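Local coordinates for putative lipoprotein LppA (Mycobacterium tuberculosis, PDB 2V7S) that is of unknown function but belongs to a family of putative lipoproteins confined to pathogenic mycobacteria and is probably anchored to the cell membrane, at residues Arg65-Ala70 and Pro115-Val120; Asp105-Asp110 and Cys187-Lys192. All coordinates share one frame; numbering follows the deposited sequence.

Interaction 1 (Arg65-Ala70 and Pro115-Val120)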
# COMPACT_ATOMS: atom_id res chain seq x y z
N ARG A 65 -6.00 23.84 -16.66
CA ARG A 65 -6.13 24.92 -15.69
C ARG A 65 -4.78 25.38 -15.16
O ARG A 65 -4.57 26.57 -14.90
CB ARG A 65 -7.07 24.48 -14.53
CG ARG A 65 -8.59 24.62 -14.97
CD ARG A 65 -9.48 23.45 -14.65
NE ARG A 65 -10.75 23.64 -15.37
CZ ARG A 65 -11.00 23.26 -16.62
NH1 ARG A 65 -10.11 22.57 -17.33
NH2 ARG A 65 -12.18 23.54 -17.15
N LEU A 66 -3.87 24.44 -15.00
CA LEU A 66 -2.54 24.79 -14.55
C LEU A 66 -1.80 25.52 -15.63
O LEU A 66 -1.05 26.44 -15.32
CB LEU A 66 -1.75 23.55 -14.22
CG LEU A 66 -1.01 23.74 -12.92
CD1 LEU A 66 -2.04 24.00 -11.75
CD2 LEU A 66 -0.11 22.50 -12.72
N THR A 67 -1.99 25.13 -16.89
CA THR A 67 -1.36 25.89 -18.00
C THR A 67 -1.91 27.31 -18.06
O THR A 67 -1.14 28.27 -18.28
CB THR A 67 -1.51 25.15 -19.34
OG1 THR A 67 -0.82 23.91 -19.22
CG2 THR A 67 -0.92 25.96 -20.51
N ALA A 68 -3.22 27.46 -17.86
CA ALA A 68 -3.83 28.81 -17.76
C ALA A 68 -3.19 29.62 -16.61
O ALA A 68 -3.00 30.82 -16.74
CB ALA A 68 -5.36 28.73 -17.54
N THR A 69 -2.89 28.96 -15.51
CA THR A 69 -2.28 29.65 -14.36
C THR A 69 -0.86 30.08 -14.70
O THR A 69 -0.43 31.17 -14.32
CB THR A 69 -2.31 28.77 -13.10
OG1 THR A 69 -3.67 28.74 -12.63
CG2 THR A 69 -1.41 29.35 -11.98
N ALA A 70 -0.14 29.23 -15.42
CA ALA A 70 1.21 29.60 -15.85
C ALA A 70 1.17 30.86 -16.71
O ALA A 70 2.03 31.74 -16.53
CB ALA A 70 1.90 28.45 -16.65
N PRO A 115 -0.38 16.72 -13.19
CA PRO A 115 -0.22 17.56 -14.39
C PRO A 115 1.02 18.43 -14.30
O PRO A 115 1.43 18.82 -13.22
CB PRO A 115 -1.47 18.42 -14.40
CG PRO A 115 -2.06 18.35 -13.03
CD PRO A 115 -1.58 17.07 -12.41
N ILE A 116 1.62 18.70 -15.47
CA ILE A 116 2.72 19.63 -15.59
C ILE A 116 2.21 20.69 -16.57
O ILE A 116 1.79 20.39 -17.71
CB ILE A 116 3.97 18.94 -16.17
CG1 ILE A 116 4.50 17.83 -15.23
CG2 ILE A 116 5.05 20.00 -16.54
CD1 ILE A 116 5.58 16.96 -15.89
N ALA A 117 2.20 21.92 -16.12
CA ALA A 117 1.73 23.01 -16.97
C ALA A 117 2.70 23.17 -18.19
O ALA A 117 3.93 22.92 -18.05
CB ALA A 117 1.63 24.27 -16.13
N ASN A 118 2.20 23.56 -19.37
CA ASN A 118 3.14 23.84 -20.48
C ASN A 118 4.25 24.75 -19.93
O ASN A 118 3.95 25.76 -19.29
CB ASN A 118 2.45 24.54 -21.65
CG ASN A 118 1.36 23.70 -22.31
OD1 ASN A 118 1.12 22.55 -21.95
ND2 ASN A 118 0.69 24.28 -23.27
N SER A 119 5.51 24.36 -20.15
CA SER A 119 6.67 25.14 -19.72
C SER A 119 6.68 26.56 -20.33
O SER A 119 6.38 26.75 -21.50
CB SER A 119 7.98 24.45 -20.12
OG SER A 119 7.99 23.09 -19.69
N VAL A 120 7.04 27.54 -19.50
CA VAL A 120 7.08 28.94 -19.87
C VAL A 120 8.56 29.31 -19.97
O VAL A 120 9.33 28.98 -19.05
CB VAL A 120 6.38 29.82 -18.83
CG1 VAL A 120 6.82 31.29 -18.99
CG2 VAL A 120 4.82 29.71 -18.95
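Thr67 of the helix meets Ala117 and Asn118 where the extended 115-120 segment runs over it, with the CA atoms of Thr67 and Ala117 4.3 Å apart. From Thr67 CB, which stands 4.0 Å from Asn118 N, the threonine forks into two branches with separate jobs. Thr67 OG1 lies beside its own backbone N, anti to the carbonyl carbon (chi1 -62°), and accepts a hydrogen bond from Asn118 N at 3.0 Å that is nearly straight, 164° at the hydrogen. The same oxygen is also hydrogen-bonded to Arg63 O, one turn back, so a single hydroxyl links the helix backbone to the loop backbone. Thr67 CG2 lies over the face of the Asn118 amide, 3.6 Å from ND2.

Beside this polar link small side chains pack closely: Ala117 CB lies over the helix backbone, 3.5 Å from Leu66 O and 3.9 Å from Leu66 CB, and one turn on Ala70 CB touches Val120 CG2 at 3.9 Å. Arg63 reaches back to the loop, bonding Ile116 O through NH1. The loop lies against helix 59-80 beside strand 179-184, whose Ile183 packs on Leu66, Ala70 and Ala117, while Phe88 of strand 86-88 touches Thr67 and Asn118.

Interaction 2 (Asp105-Asp110 and Cys187-Lys192)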
# COMPACT_ATOMS: atom_id res chain seq x y z
N ASP A 105 2.66 9.61 -6.40
CA ASP A 105 3.41 8.90 -5.36
C ASP A 105 2.96 7.44 -5.23
O ASP A 105 3.78 6.54 -5.08
CB ASP A 105 3.21 9.64 -4.02
CG ASP A 105 3.95 11.00 -3.96
OD1 ASP A 105 4.78 11.27 -4.87
OD2 ASP A 105 3.70 11.83 -3.02
N LYS A 106 1.65 7.20 -5.34
CA LYS A 106 1.10 5.90 -4.92
C LYS A 106 0.14 5.24 -5.91
O LYS A 106 -0.44 4.20 -5.62
CB LYS A 106 0.45 6.03 -3.53
CG LYS A 106 1.45 6.28 -2.38
CD LYS A 106 2.31 5.05 -2.13
CE LYS A 106 3.52 5.38 -1.27
NZ LYS A 106 4.56 4.30 -1.36
N LEU A 107 -0.01 5.84 -7.08
CA LEU A 107 -0.85 5.28 -8.13
C LEU A 107 -0.03 5.22 -9.39
O LEU A 107 0.78 6.12 -9.64
CB LEU A 107 -2.07 6.16 -8.34
CG LEU A 107 -3.17 6.05 -7.27
CD1 LEU A 107 -4.29 7.05 -7.51
CD2 LEU A 107 -3.72 4.64 -7.19
N THR A 108 -0.24 4.17 -10.19
CA THR A 108 0.42 4.07 -11.48
C THR A 108 -0.11 5.03 -12.55
O THR A 108 -1.24 5.57 -12.46
CB THR A 108 0.45 2.62 -12.00
OG1 THR A 108 -0.89 2.15 -12.24
CG2 THR A 108 1.15 1.71 -11.01
N ALA A 109 0.71 5.24 -13.58
CA ALA A 109 0.47 6.25 -14.61
C ALA A 109 -0.72 5.93 -15.51
O ALA A 109 -1.16 6.79 -16.27
CB ALA A 109 1.71 6.43 -15.45
N ASP A 110 -1.23 4.71 -15.45
CA ASP A 110 -2.46 4.35 -16.19
C ASP A 110 -3.74 4.71 -15.41
O ASP A 110 -4.87 4.56 -15.90
CB ASP A 110 -2.46 2.86 -16.51
CG ASP A 110 -2.46 2.01 -15.25
OD1 ASP A 110 -1.58 2.25 -14.37
OD2 ASP A 110 -3.33 1.11 -15.14
N CYS A 187 -1.88 15.05 -7.66
CA CYS A 187 -2.24 13.84 -8.38
C CYS A 187 -3.74 13.90 -8.73
O CYS A 187 -4.56 14.28 -7.87
CB CYS A 187 -1.92 12.59 -7.50
SG CYS A 187 -2.31 11.02 -8.32
N PHE A 188 -4.10 13.57 -9.97
CA PHE A 188 -5.53 13.51 -10.37
C PHE A 188 -5.72 12.25 -11.16
O PHE A 188 -4.84 11.88 -11.89
CB PHE A 188 -5.95 14.70 -11.28
CG PHE A 188 -5.92 16.05 -10.61
CD1 PHE A 188 -4.70 16.71 -10.42
CD2 PHE A 188 -7.09 16.66 -10.15
CE1 PHE A 188 -4.64 17.96 -9.75
CE2 PHE A 188 -7.05 17.93 -9.51
CZ PHE A 188 -5.80 18.57 -9.33
N LEU A 189 -6.87 11.60 -11.00
CA LEU A 189 -7.27 10.48 -11.84
C LEU A 189 -7.42 10.93 -13.28
O LEU A 189 -7.95 12.01 -13.56
CB LEU A 189 -8.64 9.94 -11.36
CG LEU A 189 -8.81 9.45 -9.91
CD1 LEU A 189 -10.23 8.95 -9.61
CD2 LEU A 189 -7.82 8.29 -9.71
N LEU A 190 -6.97 10.08 -14.21
CA LEU A 190 -7.24 10.30 -15.61
C LEU A 190 -8.76 10.28 -15.87
O LEU A 190 -9.48 9.56 -15.20
CB LEU A 190 -6.57 9.16 -16.40
CG LEU A 190 -5.05 8.98 -16.20
CD1 LEU A 190 -4.52 7.75 -16.96
CD2 LEU A 190 -4.29 10.24 -16.66
N GLN A 191 -9.23 11.06 -16.84
CA GLN A 191 -10.64 11.00 -17.19
C GLN A 191 -11.12 9.56 -17.51
O GLN A 191 -12.23 9.19 -17.16
CB GLN A 191 -11.00 11.97 -18.33
CG GLN A 191 -12.49 11.89 -18.70
CD GLN A 191 -13.35 12.40 -17.56
OE1 GLN A 191 -12.99 13.38 -16.91
NE2 GLN A 191 -14.48 11.76 -17.32
N LYS A 192 -10.27 8.73 -18.11
CA LYS A 192 -10.71 7.34 -18.40
C LYS A 192 -11.07 6.53 -17.14
O LYS A 192 -11.97 5.67 -17.16
CB LYS A 192 -9.68 6.61 -19.25
CG LYS A 192 -8.28 6.50 -18.65
CD LYS A 192 -7.48 5.48 -19.49
CE LYS A 192 -6.10 5.24 -18.94
NZ LYS A 192 -5.28 4.42 -19.90
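Leu190 lays CD1 against the backbone of the 105-110 loop, 3.4 Å from Asp110 O and 3.6 Å from Ala109 O. With chi1 at -57° the side chain leaves on the side of the backbone N, pointing away from the carbonyl carbon, and an extended chi2 of 176° carries CD1 out to these two carbonyl oxygens. Lys192 comes to the same Asp110 oxygen. Its CG falls between the backbone N and the carbonyl carbon (chi1 59°), after which the extended chain brings Lys192 CE to 3.3 Å from Asp110 O, with NZ 4.0 Å from it. The Asp110 carboxylate makes no salt bridge here, as Asp110 OD2 and Lys192 NZ are 6.1 Å apart.

The 105-110 loop joins strands 102-103 and 112-114 of a small three-stranded antiparallel sheet, whose other edge is 188-189; Leu190 then occupies the N-cap position of the short helix 191-194. A disulfide joins Cys187, at the start of strand 188-189, to Cys104, at the end of strand 102-103, across the sheet's two edges. Leu107 CD1 rests on Leu189 CD2 at 4.3 Å, and both leucines pack on Met53 of helix 37-53. Asp105 N and Lys106 N are hydrogen-bonded to Asp36 OD2 and Ser38 OG, respectively, of the second subunit.

Interactions 1 and 2 have centres about 18 Å apart, and their segments alternate along the chain: 65-70, 105-110, 115-120, 187-192. Strand 112-114 joins them, since the loop of interaction 2 leads into it and the loop of interaction 1 leaves it for strand 120-122 of the six-stranded antiparallel sheet. They also touch directly, Pro115 CD lying 3.7 Å from Phe188 CD1. Helix 59-80 runs beside both: it carries one side of interaction 1, and its Tyr59 meets Phe188 and Leu190. Interaction 1 is buried near the centre of the chain, whereas interaction 2 lies farther out, by the disulfide and the second subunit; the 115-120 segment carries the chain from the three-stranded sheet to the six-stranded one.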